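Local coordinates for GTP-binding protein (Pyrococcus horikoshii, PDB 1WXQ), which probably binds GTP and may hydrolyse nucleoside triphosphates, as an Obg-type GTPase with a TGS domain whose cellular role is unknown, at residues N58-E63 with F335-P340; P321-H326 with P340-M345; L367-A372 with D388-V393. All coordinates share one frame; numbering follows the deposited sequence.

Contact 1. Residues N58-E63 with F335-P340; sequences NPQNYE and FGNVLP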
loop_
_atom_site.group_PDB
_atom_site.type_symbol
_atom_site.label_atom_id
_atom_site.label_comp_id
_atom_site.label_asym_id
_atom_site.label_seq_id
_atom_site.Cartn_x
_atom_site.Cartn_y
_atom_site.Cartn_z
ATOM N N ASN A 58 5.592 25.955 2.615
ATOM C CA ASN A 58 4.846 25.941 3.879
ATOM C C ASN A 58 3.835 24.797 3.917
ATOM O O ASN A 58 2.651 24.945 3.645
ATOM C CB ASN A 58 4.117 27.277 4.078
ATOM C CG ASN A 58 4.743 28.383 3.262
ATOM O OD1 ASN A 58 4.149 28.912 2.329
ATOM N ND2 ASN A 58 5.932 28.827 3.714
ATOM N N PRO A 59 4.298 23.581 4.245
ATOM C CA PRO A 59 3.486 22.363 4.298
ATOM C C PRO A 59 2.373 22.352 5.334
ATOM O O PRO A 59 2.522 22.898 6.424
ATOM C CB PRO A 59 4.525 21.279 4.564
ATOM C CG PRO A 59 5.496 21.990 5.440
ATOM C CD PRO A 59 5.668 23.302 4.708
ATOM N N GLN A 60 1.262 21.711 4.982
ATOM C CA GLN A 60 0.116 21.617 5.871
ATOM C C GLN A 60 -0.347 20.173 6.052
ATOM O O GLN A 60 -0.545 19.720 7.184
ATOM C CB GLN A 60 -1.032 22.482 5.346
ATOM C CG GLN A 60 -0.609 23.907 5.012
ATOM C CD GLN A 60 -1.777 24.882 4.987
ATOM O OE1 GLN A 60 -1.602 26.070 4.684
ATOM N NE2 GLN A 60 -2.973 24.390 5.312
ATOM N N ASN A 61 -0.517 19.442 4.951
ATOM C CA ASN A 61 -0.962 18.071 5.170
ATOM C C ASN A 61 0.226 17.117 5.305
ATOM O O ASN A 61 0.098 15.962 5.689
ATOM C CB ASN A 61 -1.894 17.683 4.020
ATOM C CG ASN A 61 -1.222 17.970 2.701
ATOM O OD1 ASN A 61 -0.047 18.323 2.637
ATOM N ND2 ASN A 61 -2.006 17.826 1.619
ATOM N N TYR A 62 1.415 17.631 4.937
ATOM C CA TYR A 62 2.612 16.802 5.021
ATOM C C TYR A 62 3.750 17.461 5.804
ATOM O O TYR A 62 3.547 18.181 6.772
ATOM C CB TYR A 62 3.053 16.527 3.584
ATOM C CG TYR A 62 3.529 17.786 2.951
ATOM C CD1 TYR A 62 2.627 18.814 2.688
ATOM C CD2 TYR A 62 4.865 17.928 2.575
ATOM C CE1 TYR A 62 3.056 19.975 2.061
ATOM C CE2 TYR A 62 5.292 19.083 1.938
ATOM C CZ TYR A 62 4.392 20.100 1.676
ATOM O OH TYR A 62 4.813 21.259 1.056
ATOM N N GLU A 63 4.987 17.154 5.373
ATOM C CA GLU A 63 6.148 17.710 6.059
ATOM C C GLU A 63 7.389 17.704 5.161
ATOM O O GLU A 63 7.700 16.724 4.497
ATOM C CB GLU A 63 6.408 16.872 7.314
ATOM C CG GLU A 63 7.802 17.107 7.900
ATOM C CD GLU A 63 8.056 16.108 9.007
ATOM O OE1 GLU A 63 7.097 15.606 9.575
ATOM O OE2 GLU A 63 9.221 15.844 9.299
ATOM N N PHE A 335 -4.707 30.922 0.642
ATOM C CA PHE A 335 -4.398 31.764 1.797
ATOM C C PHE A 335 -2.964 32.312 1.776
ATOM O O PHE A 335 -2.517 33.000 2.684
ATOM C CB PHE A 335 -4.653 30.959 3.073
ATOM C CG PHE A 335 -6.061 30.445 3.065
ATOM C CD1 PHE A 335 -6.326 29.185 2.542
ATOM C CD2 PHE A 335 -7.099 31.247 3.519
ATOM C CE1 PHE A 335 -7.633 28.728 2.474
ATOM C CE2 PHE A 335 -8.407 30.779 3.448
ATOM C CZ PHE A 335 -8.680 29.519 2.928
ATOM N N GLY A 336 -2.214 31.945 0.719
ATOM C CA GLY A 336 -0.949 32.635 0.476
ATOM C C GLY A 336 0.286 31.811 0.849
ATOM O O GLY A 336 1.400 32.313 0.916
ATOM N N ASN A 337 0.067 30.514 1.131
ATOM C CA ASN A 337 1.212 29.646 1.389
ATOM C C ASN A 337 1.626 28.902 0.118
ATOM O O ASN A 337 0.834 28.677 -0.783
ATOM C CB ASN A 337 0.821 28.642 2.473
ATOM C CG ASN A 337 0.294 29.381 3.673
ATOM O OD1 ASN A 337 -0.847 29.826 3.707
ATOM N ND2 ASN A 337 1.139 29.454 4.718
ATOM N N VAL A 338 2.925 28.546 0.042
ATOM C CA VAL A 338 3.417 27.886 -1.165
ATOM C C VAL A 338 3.474 26.364 -1.004
ATOM O O VAL A 338 3.891 25.839 0.019
ATOM C CB VAL A 338 4.815 28.429 -1.460
ATOM C CG1 VAL A 338 5.660 28.388 -0.190
ATOM C CG2 VAL A 338 5.481 27.587 -2.528
ATOM N N LEU A 339 3.029 25.665 -2.055
ATOM C CA LEU A 339 2.948 24.199 -2.086
ATOM C C LEU A 339 2.389 23.625 -0.790
ATOM O O LEU A 339 2.966 22.704 -0.219
ATOM C CB LEU A 339 4.319 23.583 -2.363
ATOM C CG LEU A 339 4.906 23.811 -3.759
ATOM C CD1 LEU A 339 6.298 23.210 -3.835
ATOM C CD2 LEU A 339 4.007 23.187 -4.804
ATOM N N PRO A 340 1.238 24.152 -0.323
ATOM C CA PRO A 340 0.543 23.746 0.907
ATOM C C PRO A 340 0.168 22.271 1.063
ATOM O O PRO A 340 0.406 21.684 2.122
ATOM C CB PRO A 340 -0.697 24.644 0.919
ATOM C CG PRO A 340 -0.225 25.865 0.195
ATOM C CD PRO A 340 0.511 25.258 -0.971
#
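With chi1 at 68°, Y62 holds its ring between its own backbone N and carbonyl carbon, which carries the phenol across to L339; with chi1 near -22°, N58 turns its amide toward V338. Y62 OH donates to L339 O at 2.7 Å, approaching nearly end-on to the carbonyl, the length of tyrosine letting its hydroxyl reach across from the loop. The same ring presents its edge to P340 O, 3.2 Å from Y62 CE1, while P59 packs over one of its faces. N58 takes hold of V338 by both backbone polar atoms: N58 N gives to V338 O at 3.1 Å, and V338 N gives to N58 OD1 at 2.6 Å, tilted out of the amide plane. Asparagine suits the place because its side-chain carbonyl stands in for a backbone acceptor. Neither segment is regular helix or strand, so these bonds join two loops, one from the GTPase part between strands 39-47 and 64-65, the other from the TGS range leading into strand 343-346. Further along, Q60 N binds P340 O at 3.0 Å in the carbonyl plane, and the Q60 side chain runs beside the proline ring. L339 turns its side chain to Y323 and V325 of strand 319-325.

Contact 2. Residues P321-H326 with P340-M345; sequences PVYPVH and PHVFLM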
loop_
_atom_site.group_PDB
_atom_site.type_symbol
_atom_site.label_atom_id
_atom_site.label_comp_id
_atom_site.label_asym_id
_atom_site.label_seq_id
_atom_site.Cartn_x
_atom_site.Cartn_y
_atom_site.Cartn_z
ATOM N N PRO A 321 2.909 11.361 -6.071
ATOM C CA PRO A 321 2.640 12.621 -5.358
ATOM C C PRO A 321 2.234 13.730 -6.354
ATOM O O PRO A 321 2.766 13.806 -7.457
ATOM C CB PRO A 321 3.974 12.936 -4.661
ATOM C CG PRO A 321 4.798 11.664 -4.796
ATOM C CD PRO A 321 4.354 11.088 -6.116
ATOM N N VAL A 322 1.292 14.580 -5.958
ATOM C CA VAL A 322 0.813 15.663 -6.812
ATOM C C VAL A 322 0.423 16.862 -5.943
ATOM O O VAL A 322 -0.230 16.703 -4.917
ATOM C CB VAL A 322 -0.405 15.185 -7.645
ATOM C CG1 VAL A 322 -1.073 16.360 -8.347
ATOM C CG2 VAL A 322 0.045 14.149 -8.658
ATOM N N TYR A 323 0.818 18.060 -6.359
ATOM C CA TYR A 323 0.539 19.275 -5.584
ATOM C C TYR A 323 -0.286 20.332 -6.299
ATOM O O TYR A 323 0.147 20.871 -7.315
ATOM C CB TYR A 323 1.849 19.946 -5.156
ATOM C CG TYR A 323 2.776 19.086 -4.329
ATOM C CD1 TYR A 323 3.506 18.047 -4.906
ATOM C CD2 TYR A 323 2.966 19.353 -2.975
ATOM C CE1 TYR A 323 4.413 17.301 -4.152
ATOM C CE2 TYR A 323 3.869 18.614 -2.215
ATOM C CZ TYR A 323 4.591 17.595 -2.807
ATOM O OH TYR A 323 5.509 16.898 -2.049
ATOM N N PRO A 324 -1.480 20.651 -5.767
ATOM C CA PRO A 324 -2.373 21.658 -6.348
ATOM C C PRO A 324 -2.079 23.037 -5.775
ATOM O O PRO A 324 -1.957 23.205 -4.557
ATOM C CB PRO A 324 -3.747 21.167 -5.939
ATOM C CG PRO A 324 -3.492 20.670 -4.573
ATOM C CD PRO A 324 -2.198 19.871 -4.743
ATOM N N VAL A 325 -1.977 24.017 -6.663
ATOM C CA VAL A 325 -1.701 25.392 -6.275
ATOM C C VAL A 325 -2.802 26.333 -6.754
ATOM O O VAL A 325 -3.731 25.921 -7.459
ATOM C CB VAL A 325 -0.356 25.877 -6.870
ATOM C CG1 VAL A 325 0.800 25.108 -6.237
ATOM C CG2 VAL A 325 -0.359 25.686 -8.380
ATOM N N HIS A 326 -2.679 27.602 -6.371
ATOM C CA HIS A 326 -3.638 28.631 -6.752
ATOM C C HIS A 326 -2.926 29.483 -7.805
ATOM O O HIS A 326 -3.534 30.013 -8.727
ATOM C CB HIS A 326 -4.155 29.354 -5.506
ATOM C CG HIS A 326 -5.314 30.268 -5.762
ATOM N ND1 HIS A 326 -5.758 31.183 -4.830
ATOM C CD2 HIS A 326 -6.141 30.386 -6.828
ATOM C CE1 HIS A 326 -6.808 31.824 -5.311
ATOM N NE2 HIS A 326 -7.061 31.359 -6.522
ATOM N N PRO A 340 1.238 24.152 -0.323
ATOM C CA PRO A 340 0.543 23.746 0.907
ATOM C C PRO A 340 0.168 22.271 1.063
ATOM O O PRO A 340 0.406 21.684 2.122
ATOM C CB PRO A 340 -0.697 24.644 0.919
ATOM C CG PRO A 340 -0.225 25.865 0.195
ATOM C CD PRO A 340 0.511 25.258 -0.971
ATOM N N HIS A 341 -0.428 21.675 0.035
ATOM C CA HIS A 341 -0.828 20.272 0.147
ATOM C C HIS A 341 -0.296 19.335 -0.923
ATOM O O HIS A 341 0.062 19.751 -2.026
ATOM C CB HIS A 341 -2.350 20.149 0.177
ATOM C CG HIS A 341 -3.004 21.040 1.177
ATOM N ND1 HIS A 341 -3.232 22.378 0.941
ATOM C CD2 HIS A 341 -3.473 20.788 2.422
ATOM C CE1 HIS A 341 -3.818 22.913 1.998
ATOM N NE2 HIS A 341 -3.975 21.971 2.911
ATOM N N VAL A 342 -0.265 18.056 -0.568
ATOM C CA VAL A 342 0.195 17.007 -1.461
ATOM C C VAL A 342 -0.813 15.879 -1.428
ATOM O O VAL A 342 -1.300 15.502 -0.362
ATOM C CB VAL A 342 1.555 16.425 -1.014
ATOM C CG1 VAL A 342 1.458 15.921 0.421
ATOM C CG2 VAL A 342 1.958 15.287 -1.936
ATOM N N PHE A 343 -1.117 15.327 -2.593
ATOM C CA PHE A 343 -2.055 14.218 -2.648
ATOM C C PHE A 343 -1.490 13.002 -3.374
ATOM O O PHE A 343 -0.788 13.116 -4.385
ATOM C CB PHE A 343 -3.367 14.673 -3.296
ATOM C CG PHE A 343 -4.157 15.626 -2.437
ATOM C CD1 PHE A 343 -4.873 15.165 -1.339
ATOM C CD2 PHE A 343 -4.142 16.995 -2.695
ATOM C CE1 PHE A 343 -5.566 16.055 -0.504
ATOM C CE2 PHE A 343 -4.828 17.894 -1.865
ATOM C CZ PHE A 343 -5.539 17.422 -0.771
ATOM N N LEU A 344 -1.769 11.835 -2.812
ATOM C CA LEU A 344 -1.348 10.580 -3.398
ATOM C C LEU A 344 -2.443 10.255 -4.423
ATOM O O LEU A 344 -3.577 9.940 -4.056
ATOM C CB LEU A 344 -1.290 9.497 -2.312
ATOM C CG LEU A 344 -0.156 9.403 -1.272
ATOM C CD1 LEU A 344 -0.194 8.100 -0.465
ATOM C CD2 LEU A 344 1.168 9.542 -2.013
HETATM N N MSE A 345 -2.110 10.373 -5.702
HETATM C CA MSE A 345 -3.047 10.079 -6.776
HETATM C C MSE A 345 -2.688 8.740 -7.423
HETATM O O MSE A 345 -1.519 8.380 -7.512
HETATM C CB MSE A 345 -2.980 11.164 -7.852
HETATM C CG MSE A 345 -3.155 12.577 -7.326
HETATM SE SE MSE A 345 -4.734 12.701 -6.245
HETATM C CE MSE A 345 -6.053 12.514 -7.660
#
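V342 packs against Y323 on the close-fitting face of this contact: V342 CB stands over one face of the phenol, 3.8 Å from the ring centroid, in a CH-pi contact. With V342 CG2 anti to the backbone N, the beta-branched valine puts CB and CG2 over the ring together. Next to this pair the strands join as antiparallel partners: F343 N to V322 O is a good bond of 2.8 Å, whereas V322 N to F343 O is weak. P321 faces L344 in a non-hydrogen-bonded pair, so proline's missing N-H costs this pairing nothing. The face carrying P324 and F343 is looser. P324 CD touches the edge of the F343 ring, 4.0 Å from F343 CD2, and also nears H341 O; both P324 and F343 are partly exposed, and the H341 imidazole leads away. On this face V322 CB and CG of M345, a selenomethionine, make a buried pair at 3.8 Å. The short strand segments are antiparallel but splayed, their directions 126° apart. L354 of helix 351-358 covers V322, P324 and F343, while P321, V342 and L344 pack on I71 of strand 68-77, with helix 305-316 touching P321 and L344.

Contact 3. Residues L367-A372 with D388-V393; sequences LYAINA and DIVKIV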
loop_
_atom_site.group_PDB
_atom_site.type_symbol
_atom_site.label_atom_id
_atom_site.label_comp_id
_atom_site.label_asym_id
_atom_site.label_seq_id
_atom_site.Cartn_x
_atom_site.Cartn_y
_atom_site.Cartn_z
ATOM N N LEU A 367 -12.762 23.345 -15.211
ATOM C CA LEU A 367 -12.696 23.835 -16.581
ATOM C C LEU A 367 -11.425 23.291 -17.225
ATOM O O LEU A 367 -11.476 22.655 -18.275
ATOM C CB LEU A 367 -12.724 25.374 -16.611
ATOM C CG LEU A 367 -14.029 26.048 -16.150
ATOM C CD1 LEU A 367 -13.950 27.547 -16.376
ATOM C CD2 LEU A 367 -15.211 25.463 -16.934
ATOM N N TYR A 368 -10.285 23.517 -16.584
ATOM C CA TYR A 368 -9.020 23.033 -17.115
ATOM C C TYR A 368 -7.901 23.252 -16.118
ATOM O O TYR A 368 -8.080 23.925 -15.105
ATOM C CB TYR A 368 -8.683 23.741 -18.436
ATOM C CG TYR A 368 -8.394 25.213 -18.277
ATOM C CD1 TYR A 368 -9.422 26.124 -18.038
ATOM C CD2 TYR A 368 -7.088 25.690 -18.321
ATOM C CE1 TYR A 368 -9.154 27.478 -17.840
ATOM C CE2 TYR A 368 -6.806 27.042 -18.124
ATOM C CZ TYR A 368 -7.842 27.931 -17.881
ATOM O OH TYR A 368 -7.563 29.262 -17.657
ATOM N N ALA A 369 -6.739 22.685 -16.412
ATOM C CA ALA A 369 -5.589 22.820 -15.520
ATOM C C ALA A 369 -4.332 23.297 -16.228
ATOM O O ALA A 369 -4.214 23.211 -17.440
ATOM C CB ALA A 369 -5.309 21.484 -14.814
ATOM N N ILE A 370 -3.385 23.785 -15.443
ATOM C CA ILE A 370 -2.115 24.269 -15.970
ATOM C C ILE A 370 -0.949 23.588 -15.247
ATOM O O ILE A 370 -0.908 23.528 -14.020
ATOM C CB ILE A 370 -2.020 25.813 -15.817
ATOM C CG1 ILE A 370 -2.942 26.478 -16.840
ATOM C CG2 ILE A 370 -0.590 26.284 -15.993
ATOM C CD1 ILE A 370 -3.103 27.979 -16.647
ATOM N N ASN A 371 -0.020 23.054 -16.026
ATOM C CA ASN A 371 1.160 22.386 -15.492
ATOM C C ASN A 371 2.086 23.461 -14.917
ATOM O O ASN A 371 2.757 24.171 -15.668
ATOM C CB ASN A 371 1.870 21.630 -16.620
ATOM C CG ASN A 371 3.066 20.841 -16.132
ATOM O OD1 ASN A 371 3.899 21.350 -15.382
ATOM N ND2 ASN A 371 3.168 19.589 -16.568
ATOM N N ALA A 372 2.120 23.578 -13.592
ATOM C CA ALA A 372 2.948 24.583 -12.927
ATOM C C ALA A 372 4.439 24.403 -13.157
ATOM O O ALA A 372 5.255 25.061 -12.511
ATOM C CB ALA A 372 2.658 24.597 -11.438
ATOM N N ASP A 388 3.966 16.102 -9.958
ATOM C CA ASP A 388 3.515 17.189 -10.819
ATOM C C ASP A 388 3.054 18.405 -10.010
ATOM O O ASP A 388 2.562 18.298 -8.894
ATOM C CB ASP A 388 2.374 16.668 -11.693
ATOM C CG ASP A 388 2.915 16.350 -13.081
ATOM O OD1 ASP A 388 4.120 16.512 -13.275
ATOM O OD2 ASP A 388 2.138 15.942 -13.940
ATOM N N ILE A 389 3.137 19.649 -10.477
ATOM C CA ILE A 389 2.637 20.808 -9.735
ATOM C C ILE A 389 1.513 21.310 -10.644
ATOM O O ILE A 389 1.724 21.515 -11.840
ATOM C CB ILE A 389 3.750 21.878 -9.553
ATOM C CG1 ILE A 389 4.986 21.219 -8.920
ATOM C CG2 ILE A 389 3.268 23.011 -8.636
ATOM C CD1 ILE A 389 6.202 22.104 -8.852
ATOM N N VAL A 390 0.318 21.503 -10.096
ATOM C CA VAL A 390 -0.805 21.880 -10.948
ATOM C C VAL A 390 -1.782 22.959 -10.483
ATOM O O VAL A 390 -2.154 23.009 -9.322
ATOM C CB VAL A 390 -1.626 20.606 -11.300
ATOM C CG1 VAL A 390 -2.983 20.983 -11.878
ATOM C CG2 VAL A 390 -0.854 19.760 -12.299
ATOM N N LYS A 391 -2.197 23.809 -11.424
ATOM C CA LYS A 391 -3.160 24.878 -11.158
ATOM C C LYS A 391 -4.547 24.458 -11.670
ATOM O O LYS A 391 -4.728 24.149 -12.853
ATOM C CB LYS A 391 -2.714 26.185 -11.838
ATOM C CG LYS A 391 -3.766 27.318 -11.896
ATOM C CD LYS A 391 -4.229 28.179 -10.719
ATOM C CE LYS A 391 -5.514 29.009 -10.808
ATOM N NZ LYS A 391 -5.546 30.365 -11.354
ATOM N N ILE A 392 -5.519 24.437 -10.764
ATOM C CA ILE A 392 -6.880 24.057 -11.120
ATOM C C ILE A 392 -7.781 25.281 -11.342
ATOM O O ILE A 392 -7.822 26.210 -10.532
ATOM C CB ILE A 392 -7.499 23.158 -10.030
ATOM C CG1 ILE A 392 -6.662 21.877 -9.883
ATOM C CG2 ILE A 392 -8.940 22.835 -10.383
ATOM C CD1 ILE A 392 -7.097 20.972 -8.749
ATOM N N VAL A 393 -8.499 25.267 -12.458
ATOM C CA VAL A 393 -9.399 26.349 -12.810
ATOM C C VAL A 393 -10.831 25.836 -12.804
ATOM O O VAL A 393 -11.191 24.975 -13.608
ATOM C CB VAL A 393 -9.064 26.894 -14.205
ATOM C CG1 VAL A 393 -10.048 27.976 -14.598
ATOM C CG2 VAL A 393 -7.652 27.436 -14.210
#
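Y368 lays the face of its ring over V393, whose CG2 sits 4.0 Å from the ring centroid and 22° off the normal, a CH-pi contact displaced toward the rim of the ring. A chi1 of 67° folds the phenol back over the neighbouring strand, where V393 CG1 also comes up against Y368 CE1. R377 makes a cation-pi contact with the same ring. Replacing Y368 with an alanine is likely to leave the V393 methyls without their aromatic cover and R377 without its cation-pi partner. The backbone of the same residues forms a classic beta bulge: V393 O accepts from L367 N at 2.8 Å and, weakly, from Y368 N at 3.4 Å, while V393 N returns a bond of 3.0 Å to Y368 O. Beyond the bulge, strands 366-371 and 388-394 resume regular antiparallel pairing at one edge of the TGS-domain sheet, consistent with a beta-grasp fold. I370 and K391 exchange two bonds, I370 N to K391 O and K391 N to I370 O, each 2.9 Å, and the run closes with A372 N to I389 O at 2.7 Å, the donor standing above the carbonyl plane. Y368, I370, K391 and V393 share the partly exposed face, where K391 CB meets I370 CB while the rest of the lysine leads away. The buried face carries A369, V390 and I392; A369 CB meets V390 CG1 at 3.8 Å, and the small alanine fits against P351 while I392 reaches L354 and A355 of helix 351-358. At the strand's end N371 turns its OD1 to the backbone N of R373 and T374, an Asx turn that leads the chain out of the sheet. Because backbone bonds set the register and the side chains add chiefly apolar contacts, the pairing should depend little on charge.

Contacts 2 and 3 lie in one four-stranded sheet, ordered 343-346, 319-325, 388-394, 366-371, consistent with the beta-grasp fold of TGS domains. Contact 2 pairs one outer strand and contact 3 the other; their centres are about 11 Å apart, bridged by probable bonds from V325 N to V390 O and V390 N to Y323 O across the parallel middle strands. Contact 1, its centre about 9 Å from that of contact 2 and about 17 Å from that of contact 3, shares P340 with contact 2. Along the chain contacts 1 and 2 interleave, and contact 3 follows both. Contact 1, with 271 residues between its segments, joins the GTPase part to the TGS region; contact 2 also packs on I71 of strand 68-77, and contact 3 builds the far edge.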